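Local coordinates for protein dihydroorotate dehydrogenase (Schistosoma mansoni, PDB 6UY4) that probably catalyses the FMN-dependent oxidation of (S)-dihydroorotate to orotate with a quinone as electron acceptor, a step of de novo pyrimidine synthesis, at residues A90-D95 with Q352-F357; S108-G113 with G164-N169. All blocks are in the same frame, centred on the assembly; numbering follows the deposited sequence.

Interaction 1: residues A90-D95 with Q352-F357; sequences AGFDKD and QLYTSF. With FMN (flavin mononucleotide), chain G; QLA (2-[(4-fluorophenyl)amino]-3-hydroxynaphthalene-1,4-dione), chain B.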
ATOM      1  N   ALA A  90      -0.676  -1.905  -1.016  1.00 72.45           N
ATOM      2  CA  ALA A  90      -1.919  -2.480  -0.530  1.00 66.92           C
ATOM      3  C   ALA A  90      -3.119  -1.741  -1.114  1.00 64.93           C
ATOM      4  O   ALA A  90      -3.025  -0.596  -1.563  1.00 66.72           O
ATOM      5  CB  ALA A  90      -1.970  -2.437   0.998  1.00 65.02           C
ATOM      6  N   GLY A  91      -4.264  -2.422  -1.107  1.00 65.96           N
ATOM      7  CA  GLY A  91      -5.512  -1.857  -1.564  1.00 67.76           C
ATOM      8  C   GLY A  91      -5.953  -2.311  -2.939  1.00 68.95           C
ATOM      9  O   GLY A  91      -7.124  -2.133  -3.287  1.00 70.76           O
ATOM     10  N   PHE A  92      -5.048  -2.880  -3.735  1.00 67.38           N
ATOM     11  CA  PHE A  92      -5.423  -3.376  -5.054  1.00 69.42           C
ATOM     12  C   PHE A  92      -5.968  -4.797  -4.956  1.00 70.60           C
ATOM     13  O   PHE A  92      -7.110  -5.062  -5.343  1.00 73.95           O
ATOM     14  CB  PHE A  92      -4.223  -3.313  -6.005  1.00 74.56           C
ATOM     15  CG  PHE A  92      -4.590  -3.481  -7.449  1.00 80.19           C
ATOM     16  CD1 PHE A  92      -4.600  -4.737  -8.034  1.00 82.07           C
ATOM     17  CD2 PHE A  92      -4.933  -2.384  -8.222  1.00 77.46           C
ATOM     18  CE1 PHE A  92      -4.941  -4.895  -9.363  1.00 80.16           C
ATOM     19  CE2 PHE A  92      -5.275  -2.535  -9.552  1.00 79.75           C
ATOM     20  CZ  PHE A  92      -5.280  -3.793 -10.123  1.00 83.82           C
ATOM     21  N   ASP A  93      -5.160  -5.718  -4.436  1.00 68.57           N
ATOM     22  CA  ASP A  93      -5.612  -7.081  -4.167  1.00 68.91           C
ATOM     23  C   ASP A  93      -6.057  -7.172  -2.706  1.00 70.59           C
ATOM     24  O   ASP A  93      -5.394  -7.751  -1.845  1.00 71.30           O
ATOM     25  CB  ASP A  93      -4.511  -8.081  -4.494  1.00 66.85           C
ATOM     26  CG  ASP A  93      -5.024  -9.502  -4.572  1.00 72.65           C
ATOM     27  OD1 ASP A  93      -6.260  -9.687  -4.565  1.00 75.25           O
ATOM     28  OD2 ASP A  93      -4.192 -10.431  -4.639  1.00 69.66           O
ATOM     29  N   LYS A  94      -7.214  -6.558  -2.441  0.94 68.95           N
ATOM     30  CA  LYS A  94      -7.729  -6.490  -1.077  0.94 64.61           C
ATOM     31  C   LYS A  94      -8.036  -7.869  -0.514  0.94 72.02           C
ATOM     32  O   LYS A  94      -7.925  -8.081   0.699  0.94 77.93           O
ATOM     33  CB  LYS A  94      -8.989  -5.624  -1.031  0.94 65.73           C
ATOM     34  CG  LYS A  94      -8.781  -4.167  -1.401  0.94 73.58           C
ATOM     35  CD  LYS A  94     -10.120  -3.452  -1.525  0.94 80.08           C
ATOM     36  CE  LYS A  94      -9.943  -1.959  -1.747  0.94 79.93           C
ATOM     37  NZ  LYS A  94      -9.296  -1.299  -0.580  0.94 81.91           N
ATOM     38  N   ASP A  95      -8.424  -8.816  -1.368  0.94 69.14           N
ATOM     39  CA  ASP A  95      -8.903 -10.118  -0.924  0.94 65.96           C
ATOM     40  C   ASP A  95      -7.979 -11.261  -1.328  0.94 69.06           C
ATOM     41  O   ASP A  95      -8.328 -12.427  -1.119  0.94 66.44           O
ATOM     42  CB  ASP A  95     -10.312 -10.362  -1.466  0.94 72.49           C
ATOM     43  CG  ASP A  95     -11.246  -9.196  -1.207  0.94 77.83           C
ATOM     44  OD1 ASP A  95     -11.167  -8.603  -0.109  0.94 76.60           O
ATOM     45  OD2 ASP A  95     -12.051  -8.865  -2.103  0.94 80.15           O
ATOM     46  N   GLN A 352       6.834   0.884  -3.571  1.00 64.74           N
ATOM     47  CA  GLN A 352       5.535   0.372  -3.982  1.00 65.19           C
ATOM     48  C   GLN A 352       4.785   1.453  -4.749  1.00 66.64           C
ATOM     49  O   GLN A 352       5.081   2.645  -4.633  1.00 64.70           O
ATOM     50  CB  GLN A 352       4.699  -0.098  -2.784  1.00 63.02           C
ATOM     51  CG  GLN A 352       5.294  -1.269  -2.020  1.00 63.73           C
ATOM     52  CD  GLN A 352       4.516  -1.601  -0.760  1.00 64.59           C
ATOM     53  OE1 GLN A 352       3.536  -0.934  -0.427  1.00 65.37           O
ATOM     54  NE2 GLN A 352       4.952  -2.635  -0.051  1.00 63.93           N
ATOM     55  N   LEU A 353       3.803   1.018  -5.535  1.00 65.64           N
ATOM     56  CA  LEU A 353       3.004   1.928  -6.343  1.00 61.98           C
ATOM     57  C   LEU A 353       1.582   1.393  -6.438  1.00 64.87           C
ATOM     58  O   LEU A 353       1.289   0.264  -6.035  1.00 66.70           O
ATOM     59  CB  LEU A 353       3.617   2.124  -7.736  1.00 67.40           C
ATOM     60  CG  LEU A 353       3.869   0.887  -8.605  1.00 69.13           C
ATOM     61  CD1 LEU A 353       2.662   0.551  -9.476  1.00 65.96           C
ATOM     62  CD2 LEU A 353       5.112   1.076  -9.461  1.00 71.68           C
ATOM     63  N   TYR A 354       0.697   2.221  -6.987  0.89 71.44           N
ATOM     64  CA  TYR A 354      -0.706   1.859  -7.136  0.89 69.69           C
ATOM     65  C   TYR A 354      -1.333   2.666  -8.265  0.89 71.51           C
ATOM     66  O   TYR A 354      -1.812   2.099  -9.251  0.89 79.93           O
ATOM     67  CB  TYR A 354      -1.461   2.095  -5.823  0.89 65.50           C
ATOM     68  CG  TYR A 354      -2.857   1.505  -5.755  0.89 65.47           C
ATOM     69  CD1 TYR A 354      -3.175   0.552  -4.800  0.89 63.51           C
ATOM     70  CD2 TYR A 354      -3.860   1.911  -6.631  0.89 64.15           C
ATOM     71  CE1 TYR A 354      -4.441   0.017  -4.724  0.89 68.06           C
ATOM     72  CE2 TYR A 354      -5.129   1.374  -6.563  0.89 64.65           C
ATOM     73  CZ  TYR A 354      -5.414   0.427  -5.607  0.89 67.40           C
ATOM     74  OH  TYR A 354      -6.679  -0.111  -5.531  0.89 68.57           O
ATOM     75  N   THR A 355      -1.335   3.993  -8.121  1.00 71.15           N
ATOM     76  CA  THR A 355      -2.032   4.843  -9.080  1.00 75.90           C
ATOM     77  C   THR A 355      -1.385   4.780 -10.457  1.00 84.39           C
ATOM     78  O   THR A 355      -2.086   4.734 -11.476  1.00 85.54           O
ATOM     79  CB  THR A 355      -2.072   6.283  -8.570  1.00 76.13           C
ATOM     80  OG1 THR A 355      -2.728   6.322  -7.296  1.00 75.81           O
ATOM     81  CG2 THR A 355      -2.821   7.172  -9.545  1.00 83.27           C
ATOM     82  N   SER A 356      -0.051   4.774 -10.515  1.00 78.63           N
ATOM     83  CA  SER A 356       0.623   4.661 -11.801  1.00 70.63           C
ATOM     84  C   SER A 356       0.322   3.337 -12.488  1.00 76.43           C
ATOM     85  O   SER A 356       0.418   3.254 -13.717  1.00 85.34           O
ATOM     86  CB  SER A 356       2.131   4.830 -11.630  1.00 76.92           C
ATOM     87  OG  SER A 356       2.644   3.901 -10.694  1.00 80.56           O
ATOM     88  N   PHE A 357      -0.038   2.301 -11.728  1.00 78.83           N
ATOM     89  CA  PHE A 357      -0.488   1.062 -12.349  1.00 84.59           C
ATOM     90  C   PHE A 357      -1.841   1.242 -13.027  1.00 84.97           C
ATOM     91  O   PHE A 357      -2.141   0.553 -14.008  1.00 92.53           O
ATOM     92  CB  PHE A 357      -0.553  -0.056 -11.308  1.00 85.17           C
ATOM     93  CG  PHE A 357      -0.993  -1.381 -11.863  1.00 79.47           C
ATOM     94  CD1 PHE A 357      -2.310  -1.791 -11.748  1.00 85.88           C
ATOM     95  CD2 PHE A 357      -0.089  -2.217 -12.495  1.00 82.96           C
ATOM     96  CE1 PHE A 357      -2.719  -3.009 -12.256  1.00 88.43           C
ATOM     97  CE2 PHE A 357      -0.492  -3.437 -13.004  1.00 83.37           C
ATOM     98  CZ  PHE A 357      -1.809  -3.833 -12.884  1.00 86.28           C
TER
HETATM   99  N1  FMN G 406      -3.434   1.467   1.626  1.00 62.89           N
HETATM  100  C2  FMN G 406      -3.564   0.556   2.655  1.00 63.97           C
HETATM  101  O2  FMN G 406      -2.686   0.466   3.511  1.00 66.61           O
HETATM  102  N3  FMN G 406      -4.677  -0.256   2.727  1.00 63.65           N
HETATM  103  C4  FMN G 406      -5.667  -0.162   1.770  1.00 66.89           C
HETATM  104  O4  FMN G 406      -6.659  -0.886   1.835  1.00 71.92           O
HETATM  105  C4A FMN G 406      -5.541   0.754   0.732  1.00 67.59           C
HETATM  106  N5  FMN G 406      -6.527   0.854  -0.226  1.00 71.86           N
HETATM  107  C5A FMN G 406      -6.399   1.760  -1.258  1.00 68.53           C
HETATM  108  C6  FMN G 406      -7.397   1.853  -2.222  1.00 68.04           C
HETATM  109  C7  FMN G 406      -7.277   2.766  -3.263  1.00 71.85           C
HETATM  110  C7M FMN G 406      -8.358   2.863  -4.300  1.00 65.21           C
HETATM  111  C8  FMN G 406      -6.156   3.586  -3.341  1.00 70.52           C
HETATM  112  C8M FMN G 406      -6.023   4.572  -4.464  1.00 66.45           C
HETATM  113  C9  FMN G 406      -5.159   3.492  -2.374  1.00 68.68           C
HETATM  114  C9A FMN G 406      -5.276   2.579  -1.331  1.00 67.00           C
HETATM  115  N10 FMN G 406      -4.286   2.477  -0.368  1.00 62.85           N
HETATM  116  C10 FMN G 406      -4.419   1.569   0.663  1.00 66.33           C
HETATM  117  C1' FMN G 406      -3.069   3.350  -0.420  1.00 59.89           C
HETATM  118  C2' FMN G 406      -1.984   2.706  -1.274  1.00 63.65           C
HETATM  119  O2' FMN G 406      -1.710   1.407  -0.801  1.00 62.34           O
HETATM  120  C3' FMN G 406      -0.700   3.525  -1.230  1.00 72.08           C
HETATM  121  O3' FMN G 406      -0.339   3.762   0.112  1.00 74.71           O
HETATM  122  C4' FMN G 406      -0.837   4.858  -1.958  1.00 69.47           C
HETATM  123  O4' FMN G 406      -1.865   4.799  -2.923  1.00 68.50           O
HETATM  124  C5' FMN G 406       0.480   5.172  -2.645  1.00 67.71           C
HETATM  125  O5' FMN G 406       0.336   6.247  -3.538  1.00 79.66           O
HETATM  126  P   FMN G 406       0.538   5.975  -5.109  1.00 68.19           P
HETATM  127  O1P FMN G 406       0.404   7.291  -5.834  1.00 73.45           O
HETATM  128  O2P FMN G 406       1.892   5.358  -5.367  1.00 73.82           O
HETATM  129  O3P FMN G 406      -0.548   5.041  -5.578  1.00 60.82           O
HETATM  130  C1  QLA B 401      -8.261   0.083 -11.034  1.00 96.31           C
HETATM  131  O1  QLA B 401      -7.935  -0.649 -10.115  1.00108.32           O
HETATM  132  C2  QLA B 401      -8.219  -0.454 -12.428  1.00 97.57           C
HETATM  133  O2  QLA B 401      -7.906  -1.736 -12.552  1.00105.98           O
HETATM  134  C3  QLA B 401      -8.491   0.397 -13.525  1.00 99.49           C
HETATM  135  O3  QLA B 401      -9.423   2.469 -14.254  1.00 95.28           O
HETATM  136  C4  QLA B 401      -7.153  -0.835 -15.220  1.00106.55           C
HETATM  137  C5  QLA B 401      -5.916  -0.745 -14.598  1.00109.77           C
HETATM  138  C6  QLA B 401      -4.858  -1.538 -15.010  1.00112.64           C
HETATM  139  C7  QLA B 401      -5.067  -2.421 -16.032  1.00115.03           C
HETATM  140  C8  QLA B 401      -6.273  -2.550 -16.663  1.00114.93           C
HETATM  141  C9  QLA B 401      -7.326  -1.751 -16.248  1.00109.94           C
HETATM  142  C10 QLA B 401      -9.044   1.774 -13.275  1.00100.88           C
HETATM  143  C11 QLA B 401      -9.083   2.281 -11.890  1.00102.19           C
HETATM  144  C12 QLA B 401      -9.496   3.587 -11.658  1.00102.87           C
HETATM  145  C13 QLA B 401      -9.533   4.082 -10.371  1.00113.52           C
HETATM  146  C14 QLA B 401      -9.158   3.279  -9.301  1.00102.29           C
HETATM  147  C15 QLA B 401      -8.748   1.981  -9.519  1.00 94.45           C
HETATM  148  C16 QLA B 401      -8.704   1.474 -10.814  1.00100.34           C
HETATM  149  F1  QLA B 401      -4.031  -3.204 -16.437  1.00119.30           F
HETATM  150  N1  QLA B 401      -8.239  -0.025 -14.782  1.00101.15           N
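The Tyr354 ring lies between Phe92 on one face and the flavin of FMN on the other. On the Phe92 side the pair is T-shaped: the edge of the Phe92 ring, led by CD2, points at the tyrosine face, with centroids 5.6 Å apart and planes at 70°. On the opposite face FMN C8 sits 3.9 Å above the tyrosine plane, offset toward the rim, with the methyl C8M beside it. The backbone of Ala90 to Phe92 runs along the ring edge, where Ala90 O lies 3.4 Å from Tyr354 CD1. At the end of the side chain, Tyr354 OH donates a weak hydrogen bond of 3.1 Å to Gly91 O.

Phe92 also meets Phe357: the edge of Phe357 is turned toward the Phe92 ring in an offset edge-to-face pair, centroids 5.1 Å apart and planes at 86°, and Phe357 CE1 makes the nearest approach, to Phe92 CZ. Phe357 has CG trans to its backbone N, which carries the ring from the first turn of helix 355-360 toward Phe92. The inhibitor QLA meets this pair obliquely, its O1 near Phe92 CE2 and its C6 near the Phe357 ring, while His50 and Ser53 of helix 46-58 line the same pocket.

Just after strand 350-353, Thr355 grips the FMN phosphate twice: its N bonds to O3P at 2.9 Å with an N-H...O angle of 159°, and its OG1 reaches the same oxygen at 3.1 Å. From segment 90-95, Lys94 NZ comes within 3.5 Å of FMN N5.

Chemically, the contact is an aromatic cluster. Phe92, Tyr354 and Phe357 span the interval from flavin to inhibitor, consistent with a quinone site of a class 2 enzyme, while the start of helix 355-360 would probably help to stabilise the phosphate charge.

Interaction 2: residues S108-G113 with G164-N169; sequences SHIEVG and GVIGVN. With FMN (flavin mononucleotide), chain G.
With CG trans to the backbone N in both residues (chi1 -176° in Glu111), the side chains of Glu111 and Asn169 leave the same face of the sheet and converge on one another. Their carboxylate and amide planes come within 13°, and Asn169 ND2 donates to Glu111 OE2 at 3.3 Å, reaching the anti side of that oxygen from somewhat out of its plane.

The backbones beneath run parallel, with Ile110 and Val112 each bonding the other strand through both N and O. Gly167 N reaches Ile110 O at 2.9 Å and Asn169 N reaches Val112 O at 2.7 Å, whereas the bond from Val112 N to Gly167 O is weak, bent to 127°. On the other face Ile110 and Ile166 lie side by side, CB of the former 3.6 Å from CD1 of the latter, under Phe99, Leu102 and Leu103 of helix 99-105.

Both polar groups have further partners: Glu111 OE1 accepts from Gln352, and Asn169 bonds Thr114 through OD1 and Asn200 through ND2. Asn169 ND2 also lies 3.4 Å from FMN O2. This buried network fixes the rotation of the amide, and the carboxylate probably polarises it beside the flavin pyrimidine ring.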
ATOM      1  N   SER A 108       7.649  -7.452  -7.810  1.00 66.19           N
ATOM      2  CA  SER A 108       8.422  -8.389  -7.006  1.00 69.37           C
ATOM      3  C   SER A 108       7.703  -8.797  -5.729  1.00 73.49           C
ATOM      4  O   SER A 108       8.003  -9.864  -5.182  1.00 73.88           O
ATOM      5  CB  SER A 108       9.783  -7.789  -6.655  1.00 68.24           C
ATOM      6  OG  SER A 108       9.635  -6.638  -5.841  1.00 68.13           O
ATOM      7  N   HIS A 109       6.775  -7.979  -5.239  1.00 66.70           N
ATOM      8  CA  HIS A 109       5.998  -8.347  -4.067  1.00 65.49           C
ATOM      9  C   HIS A 109       4.632  -7.680  -4.133  1.00 62.73           C
ATOM     10  O   HIS A 109       4.487  -6.574  -4.659  1.00 57.25           O
ATOM     11  CB  HIS A 109       6.720  -7.979  -2.763  1.00 62.20           C
ATOM     12  CG  HIS A 109       6.941  -6.511  -2.578  1.00 65.27           C
ATOM     13  ND1 HIS A 109       8.012  -5.844  -3.132  1.00 64.69           N
ATOM     14  CD2 HIS A 109       6.239  -5.585  -1.883  1.00 57.96           C
ATOM     15  CE1 HIS A 109       7.955  -4.567  -2.793  1.00 63.45           C
ATOM     16  NE2 HIS A 109       6.888  -4.384  -2.037  1.00 60.78           N
ATOM     17  N   ILE A 110       3.631  -8.378  -3.603  1.00 68.01           N
ATOM     18  CA  ILE A 110       2.261  -7.885  -3.531  1.00 65.72           C
ATOM     19  C   ILE A 110       1.867  -7.793  -2.065  1.00 65.25           C
ATOM     20  O   ILE A 110       2.140  -8.709  -1.281  1.00 68.37           O
ATOM     21  CB  ILE A 110       1.280  -8.796  -4.299  1.00 74.25           C
ATOM     22  CG1 ILE A 110       1.810  -9.103  -5.700  1.00 70.21           C
ATOM     23  CG2 ILE A 110      -0.098  -8.157  -4.374  1.00 66.10           C
ATOM     24  CD1 ILE A 110       1.980  -7.880  -6.566  1.00 69.57           C
ATOM     25  N   GLU A 111       1.225  -6.691  -1.697  1.00 63.56           N
ATOM     26  CA  GLU A 111       0.769  -6.463  -0.330  1.00 61.53           C
ATOM     27  C   GLU A 111      -0.747  -6.654  -0.310  1.00 59.21           C
ATOM     28  O   GLU A 111      -1.511  -5.727  -0.577  1.00 59.72           O
ATOM     29  CB  GLU A 111       1.179  -5.075   0.157  1.00 65.34           C
ATOM     30  CG  GLU A 111       0.818  -4.782   1.604  1.00 68.35           C
ATOM     31  CD  GLU A 111       1.556  -3.574   2.150  1.00 74.82           C
ATOM     32  OE1 GLU A 111       2.788  -3.493   1.956  1.00 75.24           O
ATOM     33  OE2 GLU A 111       0.906  -2.703   2.769  1.00 68.65           O
ATOM     34  N   VAL A 112      -1.174  -7.879  -0.003  1.00 62.08           N
ATOM     35  CA  VAL A 112      -2.596  -8.175   0.114  1.00 63.01           C
ATOM     36  C   VAL A 112      -3.172  -7.425   1.307  1.00 66.21           C
ATOM     37  O   VAL A 112      -2.561  -7.366   2.382  1.00 69.14           O
ATOM     38  CB  VAL A 112      -2.816  -9.693   0.249  1.00 63.13           C
ATOM     39  CG1 VAL A 112      -4.298 -10.014   0.377  1.00 65.98           C
ATOM     40  CG2 VAL A 112      -2.209 -10.425  -0.936  1.00 62.28           C
ATOM     41  N   GLY A 113      -4.353  -6.841   1.121  1.00 65.16           N
ATOM     42  CA  GLY A 113      -4.983  -6.057   2.166  1.00 61.94           C
ATOM     43  C   GLY A 113      -5.633  -4.806   1.616  1.00 65.41           C
ATOM     44  O   GLY A 113      -5.552  -4.543   0.412  1.00 64.92           O
ATOM     45  N   GLY A 164       8.079 -14.871  -5.578  1.00 70.45           N
ATOM     46  CA  GLY A 164       7.935 -13.509  -5.111  1.00 73.39           C
ATOM     47  C   GLY A 164       7.645 -13.482  -3.624  1.00 73.44           C
ATOM     48  O   GLY A 164       7.722 -14.496  -2.936  1.00 75.95           O
ATOM     49  N   VAL A 165       7.305 -12.288  -3.144  1.00 74.02           N
ATOM     50  CA  VAL A 165       7.029 -12.037  -1.735  1.00 69.35           C
ATOM     51  C   VAL A 165       5.592 -11.550  -1.606  1.00 69.51           C
ATOM     52  O   VAL A 165       5.105 -10.800  -2.457  1.00 67.01           O
ATOM     53  CB  VAL A 165       8.020 -11.009  -1.148  1.00 66.44           C
ATOM     54  CG1 VAL A 165       7.688 -10.694   0.301  1.00 63.38           C
ATOM     55  CG2 VAL A 165       9.446 -11.522  -1.271  1.00 67.06           C
ATOM     56  N   ILE A 166       4.909 -11.987  -0.550  1.00 66.94           N
ATOM     57  CA  ILE A 166       3.534 -11.579  -0.288  1.00 66.11           C
ATOM     58  C   ILE A 166       3.448 -11.071   1.143  1.00 63.20           C
ATOM     59  O   ILE A 166       3.817 -11.784   2.084  1.00 65.89           O
ATOM     60  CB  ILE A 166       2.532 -12.724  -0.514  1.00 66.44           C
ATOM     61  CG1 ILE A 166       2.489 -13.112  -1.994  1.00 67.21           C
ATOM     62  CG2 ILE A 166       1.149 -12.326  -0.018  1.00 56.91           C
ATOM     63  CD1 ILE A 166       2.036 -12.003  -2.908  1.00 64.92           C
ATOM     64  N   GLY A 167       2.966  -9.842   1.305  1.00 60.22           N
ATOM     65  CA  GLY A 167       2.698  -9.297   2.620  1.00 62.60           C
ATOM     66  C   GLY A 167       1.214  -9.117   2.845  1.00 61.44           C
ATOM     67  O   GLY A 167       0.442  -9.068   1.882  1.00 65.65           O
ATOM     68  N   VAL A 168       0.792  -9.024   4.103  1.00 63.99           N
ATOM     69  CA  VAL A 168      -0.611  -8.851   4.452  1.00 57.36           C
ATOM     70  C   VAL A 168      -0.751  -7.585   5.283  1.00 58.19           C
ATOM     71  O   VAL A 168      -0.043  -7.410   6.281  1.00 57.07           O
ATOM     72  CB  VAL A 168      -1.168 -10.069   5.212  1.00 59.15           C
ATOM     73  CG1 VAL A 168      -2.620  -9.834   5.592  1.00 52.69           C
ATOM     74  CG2 VAL A 168      -1.037 -11.323   4.365  1.00 66.22           C
ATOM     75  N   ASN A 169      -1.659  -6.706   4.868  1.00 58.12           N
ATOM     76  CA  ASN A 169      -1.938  -5.461   5.569  1.00 62.46           C
ATOM     77  C   ASN A 169      -3.176  -5.657   6.436  1.00 62.16           C
ATOM     78  O   ASN A 169      -4.273  -5.884   5.915  1.00 63.44           O
ATOM     79  CB  ASN A 169      -2.145  -4.314   4.581  1.00 64.34           C
ATOM     80  CG  ASN A 169      -2.266  -2.971   5.265  1.00 65.94           C
ATOM     81  OD1 ASN A 169      -3.298  -2.654   5.858  1.00 66.22           O
ATOM     82  ND2 ASN A 169      -1.214  -2.167   5.180  1.00 65.11           N
TER
HETATM   83  N1  FMN G 406      -3.434   1.467   1.626  1.00 62.89           N
HETATM   84  C2  FMN G 406      -3.564   0.556   2.655  1.00 63.97           C
HETATM   85  O2  FMN G 406      -2.686   0.466   3.511  1.00 66.61           O
HETATM   86  N3  FMN G 406      -4.677  -0.256   2.727  1.00 63.65           N
HETATM   87  C4  FMN G 406      -5.667  -0.162   1.770  1.00 66.89           C
HETATM   88  O4  FMN G 406      -6.659  -0.886   1.835  1.00 71.92           O
HETATM   89  C4A FMN G 406      -5.541   0.754   0.732  1.00 67.59           C
HETATM   90  N5  FMN G 406      -6.527   0.854  -0.226  1.00 71.86           N
HETATM   91  C5A FMN G 406      -6.399   1.760  -1.258  1.00 68.53           C
HETATM   92  C6  FMN G 406      -7.397   1.853  -2.222  1.00 68.04           C
HETATM   93  C7  FMN G 406      -7.277   2.766  -3.263  1.00 71.85           C
HETATM   94  C7M FMN G 406      -8.358   2.863  -4.300  1.00 65.21           C
HETATM   95  C8  FMN G 406      -6.156   3.586  -3.341  1.00 70.52           C
HETATM   96  C8M FMN G 406      -6.023   4.572  -4.464  1.00 66.45           C
HETATM   97  C9  FMN G 406      -5.159   3.492  -2.374  1.00 68.68           C
HETATM   98  C9A FMN G 406      -5.276   2.579  -1.331  1.00 67.00           C
HETATM   99  N10 FMN G 406      -4.286   2.477  -0.368  1.00 62.85           N
HETATM  100  C10 FMN G 406      -4.419   1.569   0.663  1.00 66.33           C
HETATM  101  C1' FMN G 406      -3.069   3.350  -0.420  1.00 59.89           C
HETATM  102  C2' FMN G 406      -1.984   2.706  -1.274  1.00 63.65           C
HETATM  103  O2' FMN G 406      -1.710   1.407  -0.801  1.00 62.34           O
HETATM  104  C3' FMN G 406      -0.700   3.525  -1.230  1.00 72.08           C
HETATM  105  O3' FMN G 406      -0.339   3.762   0.112  1.00 74.71           O
HETATM  106  C4' FMN G 406      -0.837   4.858  -1.958  1.00 69.47           C
HETATM  107  O4' FMN G 406      -1.865   4.799  -2.923  1.00 68.50           O
HETATM  108  C5' FMN G 406       0.480   5.172  -2.645  1.00 67.71           C
HETATM  109  O5' FMN G 406       0.336   6.247  -3.538  1.00 79.66           O
HETATM  110  P   FMN G 406       0.538   5.975  -5.109  1.00 68.19           P
HETATM  111  O1P FMN G 406       0.404   7.291  -5.834  1.00 73.45           O
HETATM  112  O2P FMN G 406       1.892   5.358  -5.367  1.00 73.82           O
HETATM  113  O3P FMN G 406      -0.548   5.041  -5.578  1.00 60.82           O

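How the interactions relate
The centres of interactions 1 and 2 lie about 10 Å apart in one TIM barrel, and both reach its parallel sheet and FMN. Along the chain the order is 90-95, 108-113, 164-169, 352-357, and interaction 2 therefore falls entirely between the two halves of interaction 1. Strand 109-115 has strand 165-170 on one side and, through backbone bonds such as His109 with Leu88, strand 86-88 on the other, which closes the barrel. Direct joints are a probable hydrogen bond from Gly91 N to Gly113 O (2.9 Å) and the packing of Ala90 CB on Glu111 OE2. Interaction 1 touches the phosphate, the dimethylbenzene ring and N5, and Ala90 comes near C2; interaction 2 reaches O2.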